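Local coordinates for cellulase IBT99 (Metagenomes, PDB 6WBT), which probably hydrolyses 6-phospho-alpha-glucosides, as a family 4 glycosyl hydrolase that holds glucose 6-phosphate beside NAD and a manganese ion, at residues L239-W244 and N284-Q289; G105-E110 and S275-M280; V245-N250 and P263-Q268; E178-E183 and E231-D236. One frame throughout, in Å; residues are numbered along the deposited sequence.

Contact 1. Residues L239-W244 and N284-Q289; sequences LKDPDW and NTRGMQ. With G6P (6-O-phosphono-alpha-D-glucopyranose), chain F.
Asp241 and Arg286 approach from opposite directions and close a salt bridge. Arg286 NH1 reaches Asp241 OD2 at 2.5 Å on the syn side of the carboxylate, and NH2 adds a weak bond to the same oxygen. A water ties Asp241 OD2 to Arg286 NH2, while Asp241 OD1 caps the helix start by accepting from Asp243 N at 3.0 Å. The other edge of the guanidinium serves the phosphate: Arg286 NH2 gives G6P O3P a 2.8 Å bond and Arg286 NE gives G6P O1P one of 3.2 Å. Within its own helix, Arg286 NH1 also donates to Gln289 OE1 at 3.2 Å, so every guanidinium nitrogen is engaged and the group is held against rotation. A bend at chi2 (56°) swings it from its helix toward Asp241 and the sugar phosphate. A leucine in its place would probably leave Asp241 without its countercharge and the phosphate without these two donor bonds. By packing, Trp244 sets its indole at a steep angle to the guanidinium and presents its edge to the sugar, CZ2 lying 3.1 Å from G6P O5. The contact thus joins the N-terminal ends of helices 242-249 and 286-291, with helix 90-103 touching Arg286 through Arg94 and Glu98.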
# COMPACT_ATOMS: atom_id res chain seq x y z
N LEU A 239 -23.14 2.70 -37.47
CA LEU A 239 -24.33 3.41 -37.02
C LEU A 239 -25.57 3.06 -37.83
O LEU A 239 -26.63 3.66 -37.60
CB LEU A 239 -24.09 4.92 -37.05
CG LEU A 239 -23.45 5.57 -35.82
CD1 LEU A 239 -24.28 5.28 -34.57
CD2 LEU A 239 -22.01 5.11 -35.63
N LYS A 240 -25.48 2.13 -38.78
CA LYS A 240 -26.69 1.66 -39.46
C LYS A 240 -27.56 0.85 -38.52
O LYS A 240 -28.80 0.96 -38.56
CB LYS A 240 -26.31 0.83 -40.69
CG LYS A 240 -25.51 1.58 -41.74
CD LYS A 240 -25.39 0.78 -43.03
CE LYS A 240 -24.42 -0.40 -42.91
NZ LYS A 240 -24.99 -1.59 -42.21
N ASP A 241 -26.95 0.04 -37.67
CA ASP A 241 -27.68 -0.74 -36.68
C ASP A 241 -28.37 0.20 -35.70
O ASP A 241 -27.68 1.01 -35.05
CB ASP A 241 -26.73 -1.69 -35.95
CG ASP A 241 -27.45 -2.80 -35.21
OD1 ASP A 241 -28.51 -2.54 -34.59
OD2 ASP A 241 -26.96 -3.95 -35.23
N PRO A 242 -29.69 0.14 -35.56
CA PRO A 242 -30.37 1.05 -34.61
C PRO A 242 -29.97 0.81 -33.16
O PRO A 242 -30.09 1.73 -32.35
CB PRO A 242 -31.85 0.75 -34.84
CG PRO A 242 -31.88 -0.64 -35.39
CD PRO A 242 -30.64 -0.76 -36.24
N ASP A 243 -29.50 -0.39 -32.82
CA ASP A 243 -29.06 -0.65 -31.46
C ASP A 243 -27.80 0.13 -31.13
O ASP A 243 -27.63 0.58 -29.99
CB ASP A 243 -28.84 -2.15 -31.25
CG ASP A 243 -29.00 -2.57 -29.80
OD1 ASP A 243 -28.56 -1.82 -28.90
OD2 ASP A 243 -29.58 -3.65 -29.56
N TRP A 244 -26.90 0.31 -32.10
CA TRP A 244 -25.69 1.09 -31.85
C TRP A 244 -25.99 2.58 -31.75
O TRP A 244 -25.28 3.31 -31.06
CB TRP A 244 -24.65 0.83 -32.94
CG TRP A 244 -23.80 -0.38 -32.68
CD1 TRP A 244 -23.64 -1.46 -33.49
CD2 TRP A 244 -22.98 -0.62 -31.52
NE1 TRP A 244 -22.78 -2.36 -32.92
CE2 TRP A 244 -22.36 -1.87 -31.71
CE3 TRP A 244 -22.72 0.10 -30.35
CZ2 TRP A 244 -21.49 -2.42 -30.77
CZ3 TRP A 244 -21.86 -0.45 -29.42
CH2 TRP A 244 -21.26 -1.69 -29.63
N ASN A 284 -36.20 -11.08 -29.09
CA ASN A 284 -35.30 -10.56 -30.12
C ASN A 284 -34.15 -9.86 -29.41
O ASN A 284 -33.96 -8.64 -29.47
CB ASN A 284 -36.03 -9.61 -31.08
CG ASN A 284 -35.17 -9.19 -32.26
OD1 ASN A 284 -34.66 -8.07 -32.31
ND2 ASN A 284 -35.02 -10.08 -33.23
N THR A 285 -33.34 -10.65 -28.71
CA THR A 285 -32.17 -10.13 -28.04
C THR A 285 -31.09 -9.76 -29.06
O THR A 285 -31.22 -10.02 -30.25
CB THR A 285 -31.63 -11.15 -27.03
OG1 THR A 285 -31.28 -12.35 -27.73
CG2 THR A 285 -32.69 -11.47 -26.00
N ARG A 286 -30.03 -9.13 -28.56
CA ARG A 286 -28.94 -8.69 -29.43
C ARG A 286 -28.27 -9.87 -30.13
O ARG A 286 -27.88 -9.77 -31.29
CB ARG A 286 -27.92 -7.89 -28.62
CG ARG A 286 -26.70 -7.45 -29.41
CD ARG A 286 -27.10 -6.65 -30.64
NE ARG A 286 -25.95 -6.33 -31.49
CZ ARG A 286 -26.05 -5.71 -32.66
NH1 ARG A 286 -27.23 -5.35 -33.14
NH2 ARG A 286 -24.95 -5.46 -33.37
N GLY A 287 -28.13 -11.00 -29.42
CA GLY A 287 -27.56 -12.18 -30.05
C GLY A 287 -28.40 -12.69 -31.20
O GLY A 287 -27.88 -13.18 -32.20
N MSE A 288 -29.72 -12.58 -31.08
CA MSE A 288 -30.63 -12.99 -32.14
C MSE A 288 -30.51 -12.06 -33.35
O MSE A 288 -30.70 -12.48 -34.49
CB MSE A 288 -32.07 -13.01 -31.63
CG MSE A 288 -32.41 -14.19 -30.74
SE MSE A 288 -34.21 -14.07 -30.01
CE MSE A 288 -34.49 -15.95 -29.58
N GLN A 289 -30.20 -10.79 -33.08
CA GLN A 289 -30.08 -9.82 -34.16
C GLN A 289 -28.85 -10.09 -35.02
O GLN A 289 -28.92 -10.01 -36.25
CB GLN A 289 -30.03 -8.40 -33.58
CG GLN A 289 -31.26 -8.03 -32.77
CD GLN A 289 -31.09 -6.73 -32.01
OE1 GLN A 289 -30.32 -5.86 -32.41
NE2 GLN A 289 -31.81 -6.60 -30.90
C1 G6P F . -17.63 -3.76 -29.69
C2 G6P F . -17.42 -4.38 -28.32
C3 G6P F . -17.63 -5.89 -28.36
C4 G6P F . -18.97 -6.22 -29.02
C5 G6P F . -19.03 -5.54 -30.38
C6 G6P F . -20.32 -5.86 -31.14
O1 G6P F . -16.61 -4.21 -30.59
O2 G6P F . -16.09 -4.10 -27.87
O3 G6P F . -17.61 -6.42 -27.03
O4 G6P F . -19.10 -7.64 -29.18
O5 G6P F . -18.91 -4.13 -30.21
O6 G6P F . -21.10 -6.83 -30.43
P G6P F . -22.32 -7.56 -31.18
O1P G6P F . -23.40 -7.64 -30.13
O2P G6P F . -21.75 -8.89 -31.61
O3P G6P F . -22.64 -6.64 -32.33
O HOH W 1 -24.24 -3.98 -35.89

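Contact 2. Residues G105-E110 and S275-M280; sequences GCVGQE and SIVDYM. With G6P (6-O-phosphono-alpha-D-glucopyranose), chain F; NAD (nicotinamide-adenine-dinucleotide), chain G.
Val107 and Ile276 meet because each carries a methyl group opposite its backbone N: chi1 of Val107 (171°) directs CG1 at the helix, and in Ile276 CG1 lies beside the backbone N (chi1 -66°), which puts CG2 anti to it. These two methyls, Val107 CG1 and Ile276 CG2, lie 3.7 Å apart, the side chains slanting across one another. Val277 lays CG2 beside Val107 CG2 at 3.9 Å and against the Gly105-Cys106 backbone. Selenomethionine Met280, extended beyond CG, runs its SE and CE along the carbonyl of Gly108. No hydrogen bond spans the two segments, so the contact is held by apolar packing, to which Tyr269 adds on both Val107 and Ile276. Farther along, the same loop carries Glu110, whose extended side chain reaches between sugar and cofactor: OE1 accepts from G6P O4 at 2.8 Å and, weakly, from G6P O3, while OE2 accepts from NAD O2D at 3.2 Å and forms a salt bridge with Arg87. With an alanine at Glu110, the sugar O4 and the NAD ribose hydroxyl would probably lose their shared carboxylate, and Arg87 this countercharge. Gly105, with positive phi, is the C-prime residue of the Schellman motif ending helix 90-103. From there the loop leads into an active site of the family 4 kind, where nicotinamide cofactor and phosphorylated sugar lie side by side.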
# COMPACT_ATOMS: atom_id res chain seq x y z
N GLY A 105 -35.65 -10.28 -15.29
CA GLY A 105 -35.67 -8.83 -15.20
C GLY A 105 -34.32 -8.18 -15.01
O GLY A 105 -34.21 -7.17 -14.30
N CYS A 106 -33.27 -8.73 -15.62
CA CYS A 106 -31.93 -8.19 -15.52
C CYS A 106 -31.37 -7.94 -16.91
O CYS A 106 -31.87 -8.48 -17.91
CB CYS A 106 -31.00 -9.13 -14.74
SG CYS A 106 -31.49 -9.42 -13.03
N VAL A 107 -30.34 -7.11 -16.97
CA VAL A 107 -29.73 -6.73 -18.25
C VAL A 107 -29.05 -7.95 -18.85
O VAL A 107 -28.09 -8.49 -18.30
CB VAL A 107 -28.74 -5.58 -18.07
CG1 VAL A 107 -27.96 -5.34 -19.36
CG2 VAL A 107 -29.46 -4.31 -17.64
N GLY A 108 -29.55 -8.39 -20.01
CA GLY A 108 -28.95 -9.49 -20.73
C GLY A 108 -28.03 -9.01 -21.83
O GLY A 108 -28.48 -8.77 -22.96
N GLN A 109 -26.74 -8.87 -21.52
CA GLN A 109 -25.76 -8.36 -22.46
C GLN A 109 -24.71 -9.43 -22.74
O GLN A 109 -24.58 -10.41 -22.00
CB GLN A 109 -25.10 -7.08 -21.93
CG GLN A 109 -24.76 -6.06 -23.01
CD GLN A 109 -23.39 -6.29 -23.62
OE1 GLN A 109 -22.50 -6.85 -22.99
NE2 GLN A 109 -23.21 -5.85 -24.86
N GLU A 110 -23.96 -9.23 -23.82
CA GLU A 110 -22.93 -10.19 -24.22
C GLU A 110 -21.85 -10.30 -23.16
O GLU A 110 -21.47 -11.41 -22.76
CB GLU A 110 -22.33 -9.77 -25.56
CG GLU A 110 -21.24 -10.70 -26.06
CD GLU A 110 -20.34 -10.04 -27.09
OE1 GLU A 110 -19.89 -8.90 -26.85
OE2 GLU A 110 -20.09 -10.66 -28.15
N SER A 275 -33.25 1.35 -17.59
CA SER A 275 -33.58 1.75 -18.96
C SER A 275 -33.16 0.72 -20.00
O SER A 275 -33.47 0.91 -21.18
CB SER A 275 -32.93 3.10 -19.27
OG SER A 275 -31.51 3.01 -19.21
N ILE A 276 -32.47 -0.34 -19.60
CA ILE A 276 -32.02 -1.37 -20.53
C ILE A 276 -32.94 -2.59 -20.51
O ILE A 276 -33.23 -3.16 -21.56
CB ILE A 276 -30.56 -1.76 -20.24
CG1 ILE A 276 -29.64 -0.57 -20.51
CG2 ILE A 276 -30.13 -2.95 -21.08
CD1 ILE A 276 -29.84 0.03 -21.89
N VAL A 277 -33.39 -2.99 -19.32
CA VAL A 277 -34.34 -4.10 -19.24
C VAL A 277 -35.63 -3.75 -19.97
O VAL A 277 -36.28 -4.63 -20.57
CB VAL A 277 -34.61 -4.46 -17.76
CG1 VAL A 277 -35.61 -5.60 -17.65
CG2 VAL A 277 -33.31 -4.84 -17.07
N ASP A 278 -36.02 -2.48 -19.96
CA ASP A 278 -37.21 -2.05 -20.69
C ASP A 278 -36.94 -1.94 -22.19
O ASP A 278 -37.86 -2.14 -22.99
CB ASP A 278 -37.71 -0.71 -20.15
CG ASP A 278 -38.22 -0.81 -18.73
OD1 ASP A 278 -37.46 -1.27 -17.85
OD2 ASP A 278 -39.37 -0.41 -18.48
N TYR A 279 -35.71 -1.61 -22.58
CA TYR A 279 -35.40 -1.42 -23.99
C TYR A 279 -35.24 -2.73 -24.74
O TYR A 279 -35.54 -2.80 -25.94
CB TYR A 279 -34.13 -0.57 -24.13
CG TYR A 279 -33.54 -0.56 -25.53
CD1 TYR A 279 -34.13 0.16 -26.55
CD2 TYR A 279 -32.38 -1.27 -25.81
CE1 TYR A 279 -33.60 0.18 -27.83
CE2 TYR A 279 -31.83 -1.26 -27.08
CZ TYR A 279 -32.44 -0.54 -28.09
OH TYR A 279 -31.90 -0.53 -29.35
N MSE A 280 -34.78 -3.78 -24.07
CA MSE A 280 -34.51 -5.06 -24.73
C MSE A 280 -35.77 -5.90 -24.90
O MSE A 280 -36.73 -5.78 -24.13
CB MSE A 280 -33.46 -5.85 -23.95
CG MSE A 280 -32.06 -5.25 -24.03
SE MSE A 280 -30.74 -6.29 -23.04
CE MSE A 280 -29.13 -5.38 -23.65
C1 G6P F . -17.63 -3.76 -29.69
C2 G6P F . -17.42 -4.38 -28.32
C3 G6P F . -17.63 -5.89 -28.36
C4 G6P F . -18.97 -6.22 -29.02
C5 G6P F . -19.03 -5.54 -30.38
C6 G6P F . -20.32 -5.86 -31.14
O1 G6P F . -16.61 -4.21 -30.59
O2 G6P F . -16.09 -4.10 -27.87
O3 G6P F . -17.61 -6.42 -27.03
O4 G6P F . -19.10 -7.64 -29.18
O5 G6P F . -18.91 -4.13 -30.21
O6 G6P F . -21.10 -6.83 -30.43
P G6P F . -22.32 -7.56 -31.18
O1P G6P F . -23.40 -7.64 -30.13
O2P G6P F . -21.75 -8.89 -31.61
O3P G6P F . -22.64 -6.64 -32.33
PA NAD G . -18.93 -16.45 -33.94
O1A NAD G . -19.80 -17.24 -33.01
O2A NAD G . -19.52 -16.00 -35.23
O5B NAD G . -17.59 -17.29 -34.23
C5B NAD G . -16.78 -17.74 -33.12
C4B NAD G . -15.92 -18.91 -33.57
O4B NAD G . -15.14 -19.40 -32.45
C3B NAD G . -16.68 -20.13 -34.12
O3B NAD G . -16.09 -20.53 -35.35
C2B NAD G . -16.44 -21.19 -33.04
O2B NAD G . -16.55 -22.52 -33.51
C1B NAD G . -15.04 -20.80 -32.58
N9A NAD G . -14.65 -21.38 -31.30
C8A NAD G . -15.46 -21.61 -30.22
N7A NAD G . -14.83 -22.15 -29.20
C5A NAD G . -13.53 -22.31 -29.65
C6A NAD G . -12.37 -22.84 -29.04
N6A NAD G . -12.35 -23.33 -27.80
N1A NAD G . -11.23 -22.85 -29.76
C2A NAD G . -11.26 -22.36 -31.01
N3A NAD G . -12.28 -21.84 -31.69
C4A NAD G . -13.40 -21.84 -30.95
O3 NAD G . -18.35 -15.18 -33.16
PN NAD G . -18.19 -13.64 -33.59
O1N NAD G . -17.45 -13.57 -34.88
O2N NAD G . -19.51 -12.96 -33.48
O5D NAD G . -17.23 -13.12 -32.41
C5D NAD G . -15.99 -13.84 -32.18
C4D NAD G . -15.38 -13.38 -30.89
O4D NAD G . -14.88 -12.03 -31.05
C3D NAD G . -16.33 -13.30 -29.68
O3D NAD G . -15.70 -13.86 -28.54
C2D NAD G . -16.51 -11.79 -29.54
O2D NAD G . -16.99 -11.37 -28.27
C1D NAD G . -15.10 -11.32 -29.85
N1N NAD G . -15.04 -9.85 -30.13
C2N NAD G . -14.50 -9.00 -29.20
C3N NAD G . -14.46 -7.64 -29.44
C7N NAD G . -13.80 -6.76 -28.40
O7N NAD G . -14.24 -5.64 -28.19
N7N NAD G . -12.73 -7.24 -27.78
C4N NAD G . -15.00 -7.14 -30.62
C5N NAD G . -15.51 -8.01 -31.56
C6N NAD G . -15.51 -9.36 -31.30

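Contact 3. Residues V245-N250 and P263-Q268; sequences VHTFKN and PNTYWQ. With G6P (6-O-phosphono-alpha-D-glucopyranose), chain F.
Thr247 and Thr265 cross at about a right angle, methyl against methyl, with Thr247 CG2 3.5 Å from Thr265 CG2. CG2 of each is anti to the backbone N, which turns both methyls into the shared interface. The hydroxyl of Thr265 goes to the other neighbour: OG1 lies in the plane of the Phe248 ring, at its edge, 3.7 Å from CE1. Gln268, fully extended, passes at right angles to His246, Thr247 and Asn250, and supplies the largest share of the buried surface; its CG lies 4.0 Å from Asn250 CB. Across this crossing the amide planes of Gln268 and Asn250 are 47° apart.

Residues 263-268 turn sharply through a type I beta turn from Asn264 to Trp267, braced by Tyr266 N donating to Asn264 OD1 at 3.0 Å in a nearly straight bond (170°). Tyr266 points its CB away from helix 242-249, and its ring offers its edge to the sugar: Tyr266 OH accepts from G6P O3 at 3.2 Å. The Tyr266 ring stacks with that of His201, a manganese ligand. The contact therefore packs helix 242-249 against the turn between strand 262-263 and helix 267-270, with helix 173-184 covering Phe248 through Met173 and Arg180, and Thr265 through Ile177.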
# COMPACT_ATOMS: atom_id res chain seq x y z
N VAL A 245 -27.03 3.05 -32.45
CA VAL A 245 -27.43 4.45 -32.33
C VAL A 245 -27.97 4.73 -30.93
O VAL A 245 -27.59 5.71 -30.28
CB VAL A 245 -28.46 4.82 -33.41
CG1 VAL A 245 -28.80 6.30 -33.34
CG2 VAL A 245 -27.93 4.45 -34.78
N HIS A 246 -28.86 3.86 -30.45
CA HIS A 246 -29.36 3.98 -29.08
C HIS A 246 -28.24 3.81 -28.07
O HIS A 246 -28.27 4.43 -27.00
CB HIS A 246 -30.47 2.96 -28.84
CG HIS A 246 -30.91 2.86 -27.41
ND1 HIS A 246 -31.93 3.62 -26.89
CD2 HIS A 246 -30.46 2.08 -26.40
CE1 HIS A 246 -32.09 3.32 -25.62
NE2 HIS A 246 -31.21 2.38 -25.29
N THR A 247 -27.25 2.98 -28.38
CA THR A 247 -26.16 2.73 -27.45
C THR A 247 -25.24 3.94 -27.33
O THR A 247 -24.80 4.29 -26.22
CB THR A 247 -25.37 1.50 -27.88
OG1 THR A 247 -26.27 0.45 -28.24
CG2 THR A 247 -24.48 1.02 -26.76
N PHE A 248 -24.95 4.60 -28.45
CA PHE A 248 -24.08 5.78 -28.40
C PHE A 248 -24.82 7.00 -27.85
O PHE A 248 -24.21 7.83 -27.16
CB PHE A 248 -23.52 6.08 -29.78
CG PHE A 248 -22.45 5.13 -30.23
CD1 PHE A 248 -21.63 4.49 -29.31
CD2 PHE A 248 -22.26 4.86 -31.57
CE1 PHE A 248 -20.65 3.61 -29.72
CE2 PHE A 248 -21.28 3.98 -31.99
CZ PHE A 248 -20.47 3.36 -31.07
N LYS A 249 -26.11 7.13 -28.15
CA LYS A 249 -26.87 8.29 -27.72
C LYS A 249 -27.23 8.25 -26.24
O LYS A 249 -27.64 9.28 -25.69
CB LYS A 249 -28.15 8.41 -28.56
CG LYS A 249 -28.74 9.81 -28.60
CD LYS A 249 -29.91 9.90 -29.56
CE LYS A 249 -29.46 9.65 -31.00
NZ LYS A 249 -28.50 10.68 -31.48
N ASN A 250 -27.09 7.10 -25.58
CA ASN A 250 -27.34 7.02 -24.14
C ASN A 250 -26.22 7.63 -23.32
O ASN A 250 -26.42 7.90 -22.13
CB ASN A 250 -27.55 5.56 -23.72
CG ASN A 250 -29.01 5.19 -23.61
OD1 ASN A 250 -29.61 4.68 -24.55
ND2 ASN A 250 -29.60 5.45 -22.45
N PRO A 263 -17.50 9.02 -20.58
CA PRO A 263 -17.64 7.63 -20.14
C PRO A 263 -17.46 6.63 -21.26
O PRO A 263 -17.67 6.92 -22.44
CB PRO A 263 -19.08 7.59 -19.61
CG PRO A 263 -19.79 8.60 -20.44
CD PRO A 263 -18.79 9.70 -20.70
N ASN A 264 -17.06 5.42 -20.87
CA ASN A 264 -17.10 4.29 -21.79
C ASN A 264 -18.54 3.96 -22.12
O ASN A 264 -19.46 4.17 -21.32
CB ASN A 264 -16.39 3.08 -21.18
CG ASN A 264 -16.18 1.95 -22.18
OD1 ASN A 264 -17.13 1.50 -22.83
ND2 ASN A 264 -14.94 1.50 -22.31
N THR A 265 -18.75 3.43 -23.33
CA THR A 265 -20.10 3.17 -23.81
C THR A 265 -20.83 2.16 -22.92
O THR A 265 -22.03 2.30 -22.66
CB THR A 265 -20.04 2.69 -25.26
OG1 THR A 265 -19.88 3.82 -26.13
CG2 THR A 265 -21.30 1.94 -25.64
N TYR A 266 -20.11 1.16 -22.42
CA TYR A 266 -20.74 0.06 -21.69
C TYR A 266 -21.22 0.45 -20.30
O TYR A 266 -21.79 -0.41 -19.61
CB TYR A 266 -19.78 -1.12 -21.60
CG TYR A 266 -19.83 -2.03 -22.81
CD1 TYR A 266 -20.73 -3.08 -22.88
CD2 TYR A 266 -18.97 -1.82 -23.89
CE1 TYR A 266 -20.78 -3.90 -23.99
CE2 TYR A 266 -19.02 -2.65 -25.00
CZ TYR A 266 -19.92 -3.68 -25.04
OH TYR A 266 -19.97 -4.51 -26.15
N TRP A 267 -21.01 1.69 -19.85
CA TRP A 267 -21.65 2.13 -18.62
C TRP A 267 -23.17 2.22 -18.76
O TRP A 267 -23.86 2.44 -17.75
CB TRP A 267 -21.09 3.49 -18.18
CG TRP A 267 -19.73 3.40 -17.59
CD1 TRP A 267 -18.55 3.73 -18.19
CD2 TRP A 267 -19.39 2.94 -16.28
NE1 TRP A 267 -17.50 3.51 -17.34
CE2 TRP A 267 -17.99 3.02 -16.15
CE3 TRP A 267 -20.14 2.46 -15.20
CZ2 TRP A 267 -17.32 2.65 -14.99
CZ3 TRP A 267 -19.47 2.09 -14.04
CH2 TRP A 267 -18.08 2.19 -13.95
N GLN A 268 -23.69 2.07 -19.97
CA GLN A 268 -25.13 2.08 -20.20
C GLN A 268 -25.84 0.98 -19.42
O GLN A 268 -26.99 1.15 -19.00
CB GLN A 268 -25.40 1.94 -21.70
CG GLN A 268 -26.85 1.93 -22.10
CD GLN A 268 -27.05 1.39 -23.50
OE1 GLN A 268 -28.01 1.72 -24.19
NE2 GLN A 268 -26.12 0.54 -23.94
C1 G6P F . -17.63 -3.76 -29.69
C2 G6P F . -17.42 -4.38 -28.32
C3 G6P F . -17.63 -5.89 -28.36
C4 G6P F . -18.97 -6.22 -29.02
C5 G6P F . -19.03 -5.54 -30.38
C6 G6P F . -20.32 -5.86 -31.14
O1 G6P F . -16.61 -4.21 -30.59
O2 G6P F . -16.09 -4.10 -27.87
O3 G6P F . -17.61 -6.42 -27.03
O4 G6P F . -19.10 -7.64 -29.18
O5 G6P F . -18.91 -4.13 -30.21
O6 G6P F . -21.10 -6.83 -30.43
P G6P F . -22.32 -7.56 -31.18
O1P G6P F . -23.40 -7.64 -30.13
O2P G6P F . -21.75 -8.89 -31.61
O3P G6P F . -22.64 -6.64 -32.33

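Contact 4. Residues E178-E183 and E231-D236; sequences EARMAE and EASMND
Glu183 and Ser233 form the one hydrogen bond between the segments: Ser233 OG donates to Glu183 OE1 at 2.6 Å, approaching from above the carboxylate plane. That oxygen has a second donor, Arg180 NE, at 2.8 Å and from the opposite face, so OE1 is gripped on both sides. The arginine completes a side-on salt bridge by passing Arg180 NH2 to Glu183 OE2 at 2.7 Å. Both bonds are fairly straight (165° and 166°); the two nitrogens come in from well above the carboxylate plane, while the glutamate oxygens lie close to the guanidinium plane, at its edge. Arg180 achieves this by doubling back, its chain bent at chi2 and chi3, whereas Glu183 simply extends. The pair fixes the carboxylate so that it faces the loop.

Ser233 OG is also hydrogen-bonded to Ser230 OG, so the serine hydroxyl links the glutamate with the preceding part of its own loop. Asp236 brings a second carboxylate beside the first, its OD1 near Glu183 OE2; these are two acceptors and make no hydrogen bond. Arg180 NH2, 4.5 Å from Asp236 OD1, is too distant for a salt bridge but may soften any repulsion. Ala232 adds only a light touch, its CB 4.4 Å from Glu183 CB.

Taken together, the chemistry implies that the polar link from helix 173-184 to the 231-236 loop runs through one carboxylate, its charge balanced by Arg180 and its OE1 bonded to Ser233, with Asp236 a like charge close by.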
# COMPACT_ATOMS: atom_id res chain seq x y z
N GLU A 178 -13.34 6.29 -30.08
CA GLU A 178 -12.42 7.26 -30.65
C GLU A 178 -12.75 7.55 -32.11
O GLU A 178 -12.45 8.64 -32.60
CB GLU A 178 -10.98 6.75 -30.52
CG GLU A 178 -10.46 6.74 -29.09
CD GLU A 178 -9.05 6.19 -28.98
OE1 GLU A 178 -8.70 5.29 -29.78
OE2 GLU A 178 -8.30 6.66 -28.10
N ALA A 179 -13.36 6.59 -32.81
CA ALA A 179 -13.80 6.85 -34.18
C ALA A 179 -14.94 7.86 -34.20
O ALA A 179 -15.02 8.70 -35.10
CB ALA A 179 -14.22 5.55 -34.85
N ARG A 180 -15.84 7.79 -33.21
CA ARG A 180 -16.92 8.76 -33.12
C ARG A 180 -16.38 10.14 -32.75
O ARG A 180 -16.84 11.16 -33.28
CB ARG A 180 -17.97 8.30 -32.11
CG ARG A 180 -18.39 6.84 -32.25
CD ARG A 180 -19.34 6.61 -33.43
NE ARG A 180 -18.67 6.69 -34.73
CZ ARG A 180 -17.95 5.71 -35.26
NH1 ARG A 180 -17.81 4.56 -34.61
NH2 ARG A 180 -17.38 5.87 -36.44
N MSE A 181 -15.42 10.19 -31.83
CA MSE A 181 -14.80 11.44 -31.43
C MSE A 181 -14.04 12.07 -32.60
O MSE A 181 -13.91 13.29 -32.69
CB MSE A 181 -13.86 11.23 -30.24
CG MSE A 181 -14.58 10.76 -28.98
SE MSE A 181 -13.47 10.77 -27.38
CE MSE A 181 -12.73 8.97 -27.47
N ALA A 182 -13.55 11.21 -33.51
CA ALA A 182 -12.90 11.71 -34.71
C ALA A 182 -13.90 12.38 -35.65
O ALA A 182 -13.58 13.39 -36.29
CB ALA A 182 -12.18 10.57 -35.43
N GLU A 183 -15.12 11.85 -35.72
CA GLU A 183 -16.13 12.43 -36.60
C GLU A 183 -16.74 13.69 -36.00
O GLU A 183 -17.08 14.62 -36.73
CB GLU A 183 -17.22 11.40 -36.89
CG GLU A 183 -16.72 10.12 -37.54
CD GLU A 183 -17.67 8.96 -37.35
OE1 GLU A 183 -18.46 9.00 -36.38
OE2 GLU A 183 -17.62 8.00 -38.15
N GLU A 231 -23.73 13.85 -37.07
CA GLU A 231 -24.38 13.72 -38.36
C GLU A 231 -23.48 13.03 -39.39
O GLU A 231 -23.99 12.44 -40.34
CB GLU A 231 -24.81 15.10 -38.87
CG GLU A 231 -25.77 15.81 -37.93
CD GLU A 231 -27.02 15.00 -37.65
OE1 GLU A 231 -27.92 14.98 -38.51
OE2 GLU A 231 -27.10 14.39 -36.56
N ALA A 232 -22.16 13.09 -39.21
CA ALA A 232 -21.25 12.31 -40.03
C ALA A 232 -21.12 10.87 -39.54
O ALA A 232 -20.68 10.01 -40.30
CB ALA A 232 -19.87 12.97 -40.07
N SER A 233 -21.51 10.60 -38.29
CA SER A 233 -21.48 9.24 -37.79
C SER A 233 -22.54 8.37 -38.45
O SER A 233 -22.36 7.16 -38.58
CB SER A 233 -21.67 9.23 -36.27
OG SER A 233 -20.72 10.07 -35.63
N MSE A 234 -23.64 8.98 -38.89
CA MSE A 234 -24.74 8.25 -39.51
C MSE A 234 -24.33 7.67 -40.87
O MSE A 234 -24.92 6.70 -41.34
CB MSE A 234 -25.95 9.16 -39.69
CG MSE A 234 -26.46 9.81 -38.41
SE MSE A 234 -27.03 8.51 -37.07
CE MSE A 234 -28.29 9.64 -36.09
N ASN A 235 -23.32 8.28 -41.49
CA ASN A 235 -22.89 7.85 -42.82
C ASN A 235 -22.07 6.57 -42.80
O ASN A 235 -22.02 5.88 -43.83
CB ASN A 235 -22.09 8.97 -43.50
CG ASN A 235 -22.96 10.12 -43.96
OD1 ASN A 235 -24.14 9.94 -44.26
ND2 ASN A 235 -22.38 11.31 -44.02
N ASP A 236 -21.43 6.24 -41.68
CA ASP A 236 -20.63 5.03 -41.62
C ASP A 236 -21.53 3.80 -41.48
O ASP A 236 -22.76 3.89 -41.42
CB ASP A 236 -19.63 5.11 -40.47
CG ASP A 236 -18.30 5.70 -40.90
OD1 ASP A 236 -18.11 6.92 -40.76
OD2 ASP A 236 -17.45 4.93 -41.39

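Overall arrangement
Contacts 1, 2 and 3 all touch the glucose 6-phosphate, with centres 13 to 14 Å apart. Contacts 1 and 3 share helix 242-249: Leu239 packs on Phe248, and both segments of contact 3 fall in sequence between those of contact 1. Contact 2 joins the loop after helix 90-103 to helix 274-277, and meets contact 3 where Tyr279 stacks on His246. Contact 4, on helix 173-184, touches contacts 1 and 3, where Arg180 packs on Leu239 and Phe248, but not contact 2, about 26 Å away between centres. Contacts 2 and 4 tie the N-terminal family region to the C-terminal one, which supplies Trp244, Tyr266 and Arg286 to the sugar-phosphate pocket.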